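Local coordinates for protein glycerol dehydrogenase (PDB 1TA9) that catalyses the NAD(+)-dependent oxidation of glycerol to dihydroxyacetone, with zinc as metal cofactor, and thereby takes part in the assimilation of glycerol, at residues R64-P69 with V255-G260; V217-P222 with L280-G285; V345-W350 with S408-A413; H366-L371 with E432-P437. All coordinates share one frame; numbering follows the deposited sequence.

Contact 1: residues R64-P69 with V255-G260; sequences RIFTSP and VASIAG
Arg64 and Val255 lie side by side in a single beta bridge, CA to CA 4.6 Å, at the point where strand 64-67 passes the N-cap of helix 258-284. The bridge is loose: Ile65 N reaches Val255 O in a weak bond of 3.4 Å, and one water, donating to both Ile65 O and Val255 O, spans the gap. Arg64 sends its chain along the helix start. With CG anti to the backbone N (chi1 -176°), its methylenes run over Ser257, Arg64 CG lying 3.9 Å from Ser257 CA, and the bend at chi3 brings NH2 obliquely against CG1 and CD1 of Ile258. A long, partly apolar side chain suits this route, because its charged end goes on to Glu296 of the second subunit in a salt bridge. That glutamate also accepts from the first backbone N-H groups of the helix, and residues 64-67 pair antiparallel with a strand of the same subunit, so the contact lies at the interface with the second subunit of this iron-containing alcohol dehydrogenase family member. The Phe66 side chain leaves the strand to one side, and its ring end comes in against the helix start, Phe66 CD2 packing 4.2 Å from Ala259 CB. At the ring's edge sits Ser257 OG, 3.7 Å from Phe66 CD2; this hydroxyl caps the helix by accepting from Gly260 N at 3.1 Å.

Contact 2: residues V217-P222 with L280-G285; sequences VIVRAP and LSNTRG
Asn282 uses both ends of its carboxamide toward Ala221 and Pro222: Asn282 OD1 accepts from a water at 2.6 Å, and ND2 donates to the carbonyl of Ala221. The same water gives its other hydrogen to Pro222 O, 2.7 Å away, so it links the proline carbonyl to the amide oxygen. The bond from Asn282 ND2 to Ala221 O is 3.2 Å long and runs nearly along the C=O axis, although that oxygen lies 22° out of the amide plane of Asn282. Val219 O is nearer still to Asn282 ND2, at 3.0 Å, but the angle is too poor for a bond. With one donor and one acceptor end, asparagine fits a place where a main-chain oxygen and a water must both be met, and a chi1 of -168°, which sets CG beside the carbonyl carbon, aims the amide across the gap. What meets here is the C-terminal ends of two helices, 215-220 and 258-284. The second closes in a Schellman motif at Gly285, whose positive phi of 74° a glycine adopts without strain. Val219 CG2 rests 3.7 Å from Gly285 C. Phe291 of helix 289-307 packs against Val219 and Asn282 alike, while Val223 and Leu226 of helix 223-245 touch Asn282, so the polar amide sits among apolar neighbours. Ile218, one residue before Val219, has its side chain about 4 Å from that of Ala179, a probable NAD(+)-binding residue.

Contact 3: residues V345-W350 with S408-A413; sequences VVLEDW and SQIADA
Helix 333-347, near its C-terminal end, comes closest to helix 407-428 at Val346 and Ala413, whose CA atoms are 5.9 Å apart. So short a spacing is possible because Ala413 offers only a methyl group. That CB points at the other helix and is met by two branched side chains: Val346 CG1 lies 3.8 Å from Ala413 CB, and Leu347 CD2 stands 3.7 Å from the same methyl. The two methyls of Leu347 divide the work. CG is anti to the carbonyl carbon (chi1 -66°), which carries the fork over to helix 407-428; there Leu347 CD2 approaches Ala413 and also lies 3.9 Å from Gln409 O, while Leu347 CD1 meets Ile410 CD1 at 3.8 Å, the two side chains slanting past one another. Ile410 starts out pointing away from helix 333-347, and only its bent chain (chi2 -54°) brings CD1 back to the leucine. No hydrogen bond joins the segments; the contact rests on packing, and beta-branched, gamma-branched and small apolar residues each fill their part of it. Just beyond the contact, Asp349, with phi 64°, leaves helical geometry in a Schellman motif. Val346 continues along helix 407-428 onto Ala416, Val417 and Tyr420, whereas Ile410 touches Thr391 of helix 381-391. Val345, a residue earlier, leans on Phe355 and Leu358 of helix 352-364, and on the flank Asp412 forms a salt bridge with Arg76 of the fourth subunit, placing this helix pair in the all-helical part of the chain beside a subunit interface.

Contact 4: residues H366-L371 with E432-P437; sequences HLPITL and ERFRLP
His366 reaches across to Glu432, and its side chain can be traced atom by atom. His366 CB lies 3.9 Å from Glu432 OE1; a chi1 of -155° then swings CG away from the backbone N and starts a ring whose ND1 edge faces the carboxylate. His366 ND1 donates to Glu432 OE1 over 2.9 Å, nearly in the ring plane and onto the anti lone pair of that oxygen, with ring and carboxylate planes 38° apart. His366 CE1 lies 3.4 Å from Arg433 O. His366 CD2 is 4.0 Å from Phe434 CD1, which stands off the imidazole plane, and Phe434 CA makes an off-centre CH-pi contact with the imidazole. At the tip, His366 NE2 meets a water 2.6 Å away that also takes the N-H of Arg435. The main-chain carbonyl of His366 turns to Phe434, whose ring carries Pro368 CD over one face, 4.0 Å from the centroid, a CH-pi contact to which the rigid proline presents a methylene. Two loops are joined in this way, one following helix 352-364 and the other following helix 407-428; Glu373 bonds the backbones of both, at Ile369 N and Phe434 N. Histidine suits the place because its two nitrogens serve two partners at once. Bonding to the carboxylate fixes the ring's rotation and puts the proton on ND1, and the nearby negative charge would probably raise the basicity of the imidazole.

Contacts 1 and 3 are mostly buried, contacts 2 and 4 only partly, and each of these two joins its segments by a direct side-chain hydrogen bond. Contacts 1 and 2 share helix 258-284, one at its start and the other at its end, with centres about 32 Å apart; the first works through a weak backbone bond, bridging waters and side-chain packing, the second through an amide and a water. Contact 3 rests on apolar side chains, as befits two packed helices, whereas contact 4 joins loops by a histidine-carboxylate pair and proline-aromatic packing. Helix 407-428 carries one side of contact 3 and leads toward the second loop of contact 4, about 21 Å away between centres.

Contact 1: residues R64-P69 with V255-G260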
loop_
_atom_site.group_PDB
_atom_site.type_symbol
_atom_site.label_atom_id
_atom_site.label_comp_id
_atom_site.label_asym_id
_atom_site.label_seq_id
_atom_site.Cartn_x
_atom_site.Cartn_y
_atom_site.Cartn_z
ATOM N N ARG B 64 -12.913 33.187 14.923
ATOM C CA ARG B 64 -13.077 31.736 14.880
ATOM C C ARG B 64 -13.910 31.404 16.115
ATOM O O ARG B 64 -13.467 31.630 17.250
ATOM C CB ARG B 64 -11.714 31.043 14.956
ATOM C CG ARG B 64 -11.775 29.533 14.825
ATOM C CD ARG B 64 -10.395 28.887 14.963
ATOM N NE ARG B 64 -9.432 29.420 13.998
ATOM C CZ ARG B 64 -8.446 28.710 13.454
ATOM N NH1 ARG B 64 -7.613 29.278 12.591
ATOM N NH2 ARG B 64 -8.302 27.424 13.757
ATOM N N ILE B 65 -15.102 30.860 15.894
ATOM C CA ILE B 65 -16.030 30.573 16.985
ATOM C C ILE B 65 -16.518 29.133 17.115
ATOM O O ILE B 65 -16.878 28.497 16.128
ATOM C CB ILE B 65 -17.286 31.474 16.855
ATOM C CG1 ILE B 65 -16.869 32.945 16.818
ATOM C CG2 ILE B 65 -18.256 31.195 17.997
ATOM C CD1 ILE B 65 -18.015 33.911 16.530
ATOM N N PHE B 66 -16.532 28.641 18.350
ATOM C CA PHE B 66 -17.019 27.302 18.664
ATOM C C PHE B 66 -18.117 27.527 19.693
ATOM O O PHE B 66 -17.958 28.334 20.615
ATOM C CB PHE B 66 -15.899 26.433 19.248
ATOM C CG PHE B 66 -16.347 25.053 19.658
ATOM C CD1 PHE B 66 -16.824 24.812 20.944
ATOM C CD2 PHE B 66 -16.292 23.993 18.756
ATOM C CE1 PHE B 66 -17.241 23.530 21.328
ATOM C CE2 PHE B 66 -16.705 22.709 19.124
ATOM C CZ PHE B 66 -17.180 22.475 20.411
ATOM N N THR B 67 -19.235 26.830 19.529
ATOM C CA THR B 67 -20.368 26.991 20.430
ATOM C C THR B 67 -20.860 25.625 20.904
ATOM O O THR B 67 -20.801 24.644 20.163
ATOM C CB THR B 67 -21.502 27.772 19.714
ATOM O OG1 THR B 67 -22.526 28.113 20.654
ATOM C CG2 THR B 67 -22.091 26.946 18.586
ATOM N N SER B 68 -21.340 25.554 22.140
ATOM C CA SER B 68 -21.788 24.272 22.667
ATOM C C SER B 68 -22.669 24.352 23.903
ATOM O O SER B 68 -22.766 25.395 24.552
ATOM C CB SER B 68 -20.550 23.427 23.007
ATOM O OG SER B 68 -20.871 22.304 23.809
ATOM N N PRO B 69 -23.372 23.252 24.212
ATOM C CA PRO B 69 -24.213 23.255 25.409
ATOM C C PRO B 69 -23.170 23.132 26.519
ATOM O O PRO B 69 -22.036 22.711 26.252
ATOM C CB PRO B 69 -25.025 21.971 25.274
ATOM C CG PRO B 69 -25.119 21.780 23.774
ATOM C CD PRO B 69 -23.719 22.123 23.325
ATOM N N VAL B 255 -15.658 32.079 11.513
ATOM C CA VAL B 255 -14.869 31.147 10.723
ATOM C C VAL B 255 -14.967 29.802 11.429
ATOM O O VAL B 255 -14.934 29.736 12.661
ATOM C CB VAL B 255 -13.384 31.570 10.659
ATOM C CG1 VAL B 255 -12.562 30.494 9.947
ATOM C CG2 VAL B 255 -13.253 32.898 9.930
ATOM N N ALA B 256 -15.096 28.732 10.655
ATOM C CA ALA B 256 -15.205 27.399 11.226
ATOM C C ALA B 256 -13.952 26.981 11.989
ATOM O O ALA B 256 -12.831 27.173 11.522
ATOM C CB ALA B 256 -15.499 26.385 10.123
ATOM N N SER B 257 -14.153 26.408 13.171
ATOM C CA SER B 257 -13.044 25.931 13.985
ATOM C C SER B 257 -12.621 24.550 13.483
ATOM O O SER B 257 -13.377 23.867 12.790
ATOM C CB SER B 257 -13.475 25.814 15.449
ATOM O OG SER B 257 -14.467 24.809 15.590
ATOM N N ILE B 258 -11.408 24.141 13.832
ATOM C CA ILE B 258 -10.915 22.828 13.439
ATOM C C ILE B 258 -11.653 21.784 14.282
ATOM O O ILE B 258 -12.017 20.715 13.794
ATOM C CB ILE B 258 -9.386 22.724 13.677
ATOM C CG1 ILE B 258 -8.655 23.623 12.669
ATOM C CG2 ILE B 258 -8.915 21.268 13.546
ATOM C CD1 ILE B 258 -7.160 23.710 12.889
ATOM N N ALA B 259 -11.895 22.115 15.546
ATOM C CA ALA B 259 -12.586 21.205 16.455
ATOM C C ALA B 259 -13.947 20.773 15.910
ATOM O O ALA B 259 -14.296 19.591 15.954
ATOM C CB ALA B 259 -12.754 21.865 17.820
ATOM N N GLY B 260 -14.717 21.729 15.399
ATOM C CA GLY B 260 -16.024 21.397 14.863
ATOM C C GLY B 260 -15.914 20.431 13.695
ATOM O O GLY B 260 -16.727 19.513 13.544
HETATM O O HOH W 1 -16.723 26.262 14.619
HETATM O O HOH W 2 -17.340 29.743 13.696
#

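Contact 2: residues V217-P222 with L280-G285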
loop_
_atom_site.group_PDB
_atom_site.type_symbol
_atom_site.label_atom_id
_atom_site.label_comp_id
_atom_site.label_asym_id
_atom_site.label_seq_id
_atom_site.Cartn_x
_atom_site.Cartn_y
_atom_site.Cartn_z
ATOM N N VAL B 217 -35.125 4.979 27.439
ATOM C CA VAL B 217 -36.286 5.534 26.755
ATOM C C VAL B 217 -36.033 5.458 25.250
ATOM O O VAL B 217 -36.921 5.105 24.468
ATOM C CB VAL B 217 -36.512 7.004 27.148
ATOM C CG1 VAL B 217 -37.626 7.611 26.296
ATOM C CG2 VAL B 217 -36.861 7.097 28.628
ATOM N N ILE B 218 -34.810 5.783 24.848
ATOM C CA ILE B 218 -34.450 5.756 23.438
ATOM C C ILE B 218 -34.532 4.348 22.837
ATOM O O ILE B 218 -35.094 4.163 21.755
ATOM C CB ILE B 218 -33.011 6.311 23.213
ATOM C CG1 ILE B 218 -32.864 7.697 23.850
ATOM C CG2 ILE B 218 -32.711 6.382 21.728
ATOM C CD1 ILE B 218 -33.883 8.724 23.378
ATOM N N VAL B 219 -33.995 3.352 23.537
ATOM C CA VAL B 219 -33.997 1.985 23.014
ATOM C C VAL B 219 -35.401 1.377 22.921
ATOM O O VAL B 219 -35.624 0.445 22.150
ATOM C CB VAL B 219 -33.087 1.053 23.860
ATOM C CG1 VAL B 219 -33.810 0.600 25.116
ATOM C CG2 VAL B 219 -32.636 -0.146 23.022
ATOM N N ARG B 220 -36.340 1.912 23.699
ATOM C CA ARG B 220 -37.721 1.422 23.703
ATOM C C ARG B 220 -38.571 2.021 22.587
ATOM O O ARG B 220 -39.662 1.533 22.295
ATOM C CB ARG B 220 -38.392 1.723 25.050
ATOM C CG ARG B 220 -37.929 0.848 26.204
ATOM C CD ARG B 220 -38.523 1.341 27.524
ATOM N NE ARG B 220 -38.156 0.484 28.651
ATOM C CZ ARG B 220 -38.715 -0.696 28.907
ATOM N NH1 ARG B 220 -39.673 -1.166 28.116
ATOM N NH2 ARG B 220 -38.318 -1.407 29.955
ATOM N N ALA B 221 -38.082 3.083 21.962
ATOM C CA ALA B 221 -38.832 3.727 20.889
ATOM C C ALA B 221 -38.701 2.943 19.584
ATOM O O ALA B 221 -37.735 2.206 19.388
ATOM C CB ALA B 221 -38.329 5.147 20.691
ATOM N N PRO B 222 -39.685 3.083 18.678
ATOM C CA PRO B 222 -39.639 2.375 17.393
ATOM C C PRO B 222 -38.337 2.705 16.670
ATOM O O PRO B 222 -37.940 3.866 16.602
ATOM C CB PRO B 222 -40.858 2.919 16.660
ATOM C CG PRO B 222 -41.825 3.169 17.782
ATOM C CD PRO B 222 -40.948 3.830 18.820
ATOM N N LEU B 280 -29.899 -2.783 14.659
ATOM C CA LEU B 280 -30.254 -4.134 15.088
ATOM C C LEU B 280 -30.507 -4.147 16.598
ATOM O O LEU B 280 -31.464 -4.764 17.071
ATOM C CB LEU B 280 -29.133 -5.119 14.723
ATOM C CG LEU B 280 -28.958 -5.356 13.217
ATOM C CD1 LEU B 280 -27.650 -6.077 12.941
ATOM C CD2 LEU B 280 -30.135 -6.171 12.692
ATOM N N SER B 281 -29.656 -3.455 17.351
ATOM C CA SER B 281 -29.804 -3.381 18.803
ATOM C C SER B 281 -31.153 -2.769 19.198
ATOM O O SER B 281 -31.886 -3.333 20.018
ATOM C CB SER B 281 -28.661 -2.554 19.413
ATOM O OG SER B 281 -27.418 -3.233 19.300
ATOM N N ASN B 282 -31.471 -1.616 18.611
ATOM C CA ASN B 282 -32.731 -0.908 18.880
ATOM C C ASN B 282 -33.902 -1.845 18.562
ATOM O O ASN B 282 -34.845 -1.981 19.350
ATOM C CB ASN B 282 -32.792 0.353 17.998
ATOM C CG ASN B 282 -33.909 1.319 18.385
ATOM O OD1 ASN B 282 -33.988 2.422 17.834
ATOM N ND2 ASN B 282 -34.769 0.922 19.323
ATOM N N THR B 283 -33.839 -2.491 17.402
ATOM C CA THR B 283 -34.892 -3.414 16.988
ATOM C C THR B 283 -35.083 -4.538 18.012
ATOM O O THR B 283 -36.213 -4.910 18.334
ATOM C CB THR B 283 -34.574 -4.040 15.607
ATOM O OG1 THR B 283 -34.473 -3.003 14.622
ATOM C CG2 THR B 283 -35.674 -4.998 15.186
ATOM N N ARG B 284 -33.978 -5.070 18.527
ATOM C CA ARG B 284 -34.027 -6.160 19.506
ATOM C C ARG B 284 -34.286 -5.628 20.917
ATOM O O ARG B 284 -34.462 -6.400 21.857
ATOM C CB ARG B 284 -32.706 -6.948 19.468
ATOM C CG ARG B 284 -32.690 -8.260 20.258
ATOM C CD ARG B 284 -33.727 -9.238 19.709
ATOM N NE ARG B 284 -33.684 -10.541 20.370
ATOM C CZ ARG B 284 -32.950 -11.571 19.957
ATOM N NH1 ARG B 284 -32.186 -11.460 18.875
ATOM N NH2 ARG B 284 -32.990 -12.723 20.622
ATOM N N GLY B 285 -34.301 -4.305 21.060
ATOM C CA GLY B 285 -34.549 -3.703 22.358
ATOM C C GLY B 285 -33.401 -3.798 23.348
ATOM O O GLY B 285 -33.621 -3.741 24.558
HETATM O O HOH W 3 -35.588 4.521 17.777
#

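Contact 3: residues V345-W350 with S408-A413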
loop_
_atom_site.group_PDB
_atom_site.type_symbol
_atom_site.label_atom_id
_atom_site.label_comp_id
_atom_site.label_asym_id
_atom_site.label_seq_id
_atom_site.Cartn_x
_atom_site.Cartn_y
_atom_site.Cartn_z
ATOM N N VAL B 345 -25.062 15.399 -3.164
ATOM C CA VAL B 345 -23.974 14.628 -3.757
ATOM C C VAL B 345 -23.994 14.782 -5.273
ATOM O O VAL B 345 -22.944 14.811 -5.921
ATOM C CB VAL B 345 -24.088 13.131 -3.371
ATOM C CG1 VAL B 345 -23.222 12.281 -4.276
ATOM C CG2 VAL B 345 -23.657 12.952 -1.919
ATOM N N VAL B 346 -25.193 14.879 -5.837
ATOM C CA VAL B 346 -25.329 15.064 -7.271
ATOM C C VAL B 346 -24.881 16.484 -7.621
ATOM O O VAL B 346 -24.166 16.694 -8.603
ATOM C CB VAL B 346 -26.795 14.841 -7.721
ATOM C CG1 VAL B 346 -26.951 15.158 -9.202
ATOM C CG2 VAL B 346 -27.195 13.393 -7.450
ATOM N N LEU B 347 -25.289 17.455 -6.806
ATOM C CA LEU B 347 -24.911 18.849 -7.041
ATOM C C LEU B 347 -23.405 19.048 -6.864
ATOM O O LEU B 347 -22.806 19.907 -7.517
ATOM C CB LEU B 347 -25.683 19.778 -6.094
ATOM C CG LEU B 347 -27.201 19.829 -6.314
ATOM C CD1 LEU B 347 -27.848 20.734 -5.276
ATOM C CD2 LEU B 347 -27.497 20.344 -7.719
ATOM N N GLU B 348 -22.792 18.259 -5.984
ATOM C CA GLU B 348 -21.351 18.359 -5.772
ATOM C C GLU B 348 -20.571 17.596 -6.851
ATOM O O GLU B 348 -19.345 17.644 -6.895
ATOM C CB GLU B 348 -20.972 17.845 -4.386
ATOM C CG GLU B 348 -21.298 18.819 -3.255
ATOM C CD GLU B 348 -20.629 18.424 -1.955
ATOM O OE1 GLU B 348 -19.436 18.054 -1.995
ATOM O OE2 GLU B 348 -21.281 18.482 -0.894
ATOM N N ASP B 349 -21.292 16.892 -7.715
ATOM C CA ASP B 349 -20.686 16.151 -8.820
ATOM C C ASP B 349 -19.756 15.004 -8.408
ATOM O O ASP B 349 -18.700 14.819 -9.010
ATOM C CB ASP B 349 -19.917 17.121 -9.726
ATOM C CG ASP B 349 -19.756 16.603 -11.148
ATOM O OD1 ASP B 349 -18.730 16.921 -11.785
ATOM O OD2 ASP B 349 -20.658 15.892 -11.639
ATOM N N TRP B 350 -20.128 14.240 -7.385
ATOM C CA TRP B 350 -19.296 13.107 -6.979
ATOM C C TRP B 350 -19.391 12.056 -8.080
ATOM O O TRP B 350 -20.424 11.934 -8.732
ATOM C CB TRP B 350 -19.829 12.449 -5.705
ATOM C CG TRP B 350 -19.674 13.206 -4.435
ATOM C CD1 TRP B 350 -19.382 14.529 -4.287
ATOM C CD2 TRP B 350 -19.878 12.687 -3.117
ATOM N NE1 TRP B 350 -19.399 14.869 -2.954
ATOM C CE2 TRP B 350 -19.700 13.755 -2.214
ATOM C CE3 TRP B 350 -20.200 11.418 -2.612
ATOM C CZ2 TRP B 350 -19.832 13.597 -0.827
ATOM C CZ3 TRP B 350 -20.332 11.261 -1.231
ATOM C CH2 TRP B 350 -20.147 12.347 -0.358
ATOM N N SER B 408 -33.948 24.788 -11.970
ATOM C CA SER B 408 -33.936 23.618 -12.840
ATOM C C SER B 408 -32.826 22.642 -12.456
ATOM O O SER B 408 -32.983 21.433 -12.624
ATOM C CB SER B 408 -33.797 24.030 -14.317
ATOM O OG SER B 408 -32.486 24.466 -14.632
ATOM N N GLN B 409 -31.710 23.155 -11.939
ATOM C CA GLN B 409 -30.612 22.284 -11.531
ATOM C C GLN B 409 -30.992 21.492 -10.289
ATOM O O GLN B 409 -30.588 20.340 -10.130
ATOM C CB GLN B 409 -29.342 23.095 -11.267
ATOM C CG GLN B 409 -28.705 23.648 -12.532
ATOM C CD GLN B 409 -27.488 24.495 -12.238
ATOM O OE1 GLN B 409 -27.576 25.502 -11.538
ATOM N NE2 GLN B 409 -26.339 24.093 -12.774
ATOM N N ILE B 410 -31.768 22.108 -9.405
ATOM C CA ILE B 410 -32.208 21.420 -8.199
ATOM C C ILE B 410 -33.183 20.319 -8.618
ATOM O O ILE B 410 -33.065 19.162 -8.197
ATOM C CB ILE B 410 -32.919 22.385 -7.229
ATOM C CG1 ILE B 410 -31.982 23.543 -6.868
ATOM C CG2 ILE B 410 -33.367 21.634 -5.981
ATOM C CD1 ILE B 410 -30.635 23.106 -6.315
ATOM N N ALA B 411 -34.146 20.687 -9.457
ATOM C CA ALA B 411 -35.135 19.734 -9.942
ATOM C C ALA B 411 -34.473 18.560 -10.659
ATOM O O ALA B 411 -34.860 17.404 -10.462
ATOM C CB ALA B 411 -36.112 20.428 -10.876
ATOM N N ASP B 412 -33.484 18.856 -11.498
ATOM C CA ASP B 412 -32.777 17.811 -12.241
ATOM C C ASP B 412 -32.047 16.846 -11.315
ATOM O O ASP B 412 -32.056 15.627 -11.534
ATOM C CB ASP B 412 -31.759 18.428 -13.206
ATOM C CG ASP B 412 -32.382 18.875 -14.515
ATOM O OD1 ASP B 412 -33.611 18.717 -14.693
ATOM O OD2 ASP B 412 -31.629 19.381 -15.372
ATOM N N ALA B 413 -31.410 17.398 -10.285
ATOM C CA ALA B 413 -30.655 16.591 -9.335
ATOM C C ALA B 413 -31.566 15.679 -8.512
ATOM O O ALA B 413 -31.184 14.561 -8.170
ATOM C CB ALA B 413 -29.833 17.498 -8.412
#

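Contact 4: residues H366-L371 with E432-P437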
loop_
_atom_site.group_PDB
_atom_site.type_symbol
_atom_site.label_atom_id
_atom_site.label_comp_id
_atom_site.label_asym_id
_atom_site.label_seq_id
_atom_site.Cartn_x
_atom_site.Cartn_y
_atom_site.Cartn_z
ATOM N N HIS B 366 -32.124 1.275 5.947
ATOM C CA HIS B 366 -33.559 1.352 5.683
ATOM C C HIS B 366 -34.069 2.778 5.482
ATOM O O HIS B 366 -35.183 3.117 5.887
ATOM C CB HIS B 366 -34.357 0.680 6.807
ATOM C CG HIS B 366 -35.706 0.188 6.374
ATOM N ND1 HIS B 366 -35.873 -0.940 5.598
ATOM C CD2 HIS B 366 -36.952 0.671 6.603
ATOM C CE1 HIS B 366 -37.162 -1.131 5.371
ATOM N NE2 HIS B 366 -37.837 -0.167 5.969
ATOM N N LEU B 367 -33.241 3.614 4.864
ATOM C CA LEU B 367 -33.615 4.988 4.561
ATOM C C LEU B 367 -34.053 5.008 3.099
ATOM O O LEU B 367 -33.496 4.288 2.270
ATOM C CB LEU B 367 -32.418 5.925 4.756
ATOM C CG LEU B 367 -32.071 6.270 6.210
ATOM C CD1 LEU B 367 -30.655 6.832 6.300
ATOM C CD2 LEU B 367 -33.085 7.284 6.739
ATOM N N PRO B 368 -35.058 5.830 2.763
ATOM C CA PRO B 368 -35.530 5.902 1.378
ATOM C C PRO B 368 -34.520 6.598 0.468
ATOM O O PRO B 368 -33.998 7.657 0.816
ATOM C CB PRO B 368 -36.833 6.691 1.504
ATOM C CG PRO B 368 -36.544 7.621 2.640
ATOM C CD PRO B 368 -35.851 6.714 3.638
ATOM N N ILE B 369 -34.244 6.000 -0.688
ATOM C CA ILE B 369 -33.298 6.584 -1.634
ATOM C C ILE B 369 -33.915 6.791 -3.007
ATOM O O ILE B 369 -33.217 7.133 -3.959
ATOM C CB ILE B 369 -32.034 5.715 -1.796
ATOM C CG1 ILE B 369 -32.407 4.321 -2.311
ATOM C CG2 ILE B 369 -31.293 5.635 -0.470
ATOM C CD1 ILE B 369 -31.202 3.455 -2.659
ATOM N N THR B 370 -35.224 6.584 -3.107
ATOM C CA THR B 370 -35.936 6.761 -4.369
ATOM C C THR B 370 -37.234 7.520 -4.133
ATOM O O THR B 370 -37.753 7.539 -3.018
ATOM C CB THR B 370 -36.292 5.408 -5.016
ATOM O OG1 THR B 370 -37.094 4.641 -4.109
ATOM C CG2 THR B 370 -35.029 4.629 -5.353
ATOM N N LEU B 371 -37.755 8.140 -5.189
ATOM C CA LEU B 371 -39.007 8.889 -5.097
ATOM C C LEU B 371 -40.147 7.937 -4.743
ATOM O O LEU B 371 -41.097 8.313 -4.049
ATOM C CB LEU B 371 -39.295 9.593 -6.430
ATOM C CG LEU B 371 -38.324 10.720 -6.802
ATOM C CD1 LEU B 371 -38.556 11.167 -8.241
ATOM C CD2 LEU B 371 -38.512 11.888 -5.836
ATOM N N GLU B 432 -34.609 -4.825 -0.542
ATOM C CA GLU B 432 -35.177 -4.106 0.596
ATOM C C GLU B 432 -35.678 -2.726 0.153
ATOM O O GLU B 432 -35.048 -2.061 -0.669
ATOM C CB GLU B 432 -34.117 -3.980 1.699
ATOM C CG GLU B 432 -34.592 -3.350 3.006
ATOM C CD GLU B 432 -33.553 -3.464 4.127
ATOM O OE1 GLU B 432 -33.727 -2.809 5.181
ATOM O OE2 GLU B 432 -32.566 -4.216 3.955
ATOM N N ARG B 433 -36.816 -2.301 0.697
ATOM C CA ARG B 433 -37.396 -1.006 0.341
ATOM C C ARG B 433 -38.061 -0.340 1.539
ATOM O O ARG B 433 -38.672 -1.011 2.372
ATOM C CB ARG B 433 -38.455 -1.183 -0.750
ATOM C CG ARG B 433 -37.944 -1.736 -2.074
ATOM C CD ARG B 433 -37.302 -0.646 -2.922
ATOM N NE ARG B 433 -37.007 -1.131 -4.268
ATOM C CZ ARG B 433 -36.023 -1.976 -4.565
ATOM N NH1 ARG B 433 -35.222 -2.433 -3.612
ATOM N NH2 ARG B 433 -35.850 -2.376 -5.818
ATOM N N PHE B 434 -37.938 0.980 1.620
ATOM C CA PHE B 434 -38.571 1.743 2.690
ATOM C C PHE B 434 -40.005 1.950 2.226
ATOM O O PHE B 434 -40.238 2.354 1.081
ATOM C CB PHE B 434 -37.895 3.106 2.852
ATOM C CG PHE B 434 -38.641 4.058 3.752
ATOM C CD1 PHE B 434 -38.413 4.068 5.123
ATOM C CD2 PHE B 434 -39.561 4.958 3.220
ATOM C CE1 PHE B 434 -39.090 4.966 5.956
ATOM C CE2 PHE B 434 -40.244 5.859 4.042
ATOM C CZ PHE B 434 -40.007 5.864 5.409
ATOM N N ARG B 435 -40.960 1.656 3.100
ATOM C CA ARG B 435 -42.373 1.830 2.772
ATOM C C ARG B 435 -42.929 2.854 3.761
ATOM O O ARG B 435 -42.912 2.632 4.969
ATOM C CB ARG B 435 -43.119 0.494 2.897
ATOM C CG ARG B 435 -42.571 -0.629 2.018
ATOM C CD ARG B 435 -42.604 -0.268 0.539
ATOM N NE ARG B 435 -42.238 -1.395 -0.319
ATOM C CZ ARG B 435 -42.177 -1.337 -1.648
ATOM N NH1 ARG B 435 -42.456 -0.206 -2.280
ATOM N NH2 ARG B 435 -41.830 -2.411 -2.348
ATOM N N LEU B 436 -43.407 3.978 3.238
ATOM C CA LEU B 436 -43.931 5.071 4.050
ATOM C C LEU B 436 -45.127 4.712 4.940
ATOM O O LEU B 436 -46.185 4.320 4.446
ATOM C CB LEU B 436 -44.305 6.240 3.131
ATOM C CG LEU B 436 -44.705 7.568 3.773
ATOM C CD1 LEU B 436 -43.529 8.129 4.564
ATOM C CD2 LEU B 436 -45.130 8.547 2.680
ATOM N N PRO B 437 -44.967 4.841 6.269
ATOM C CA PRO B 437 -46.040 4.533 7.226
ATOM C C PRO B 437 -47.176 5.564 7.158
ATOM O O PRO B 437 -47.049 6.600 6.496
ATOM C CB PRO B 437 -45.318 4.557 8.573
ATOM C CG PRO B 437 -43.904 4.172 8.208
ATOM C CD PRO B 437 -43.681 4.996 6.969
HETATM O O HOH W 4 -40.275 -0.324 5.207
#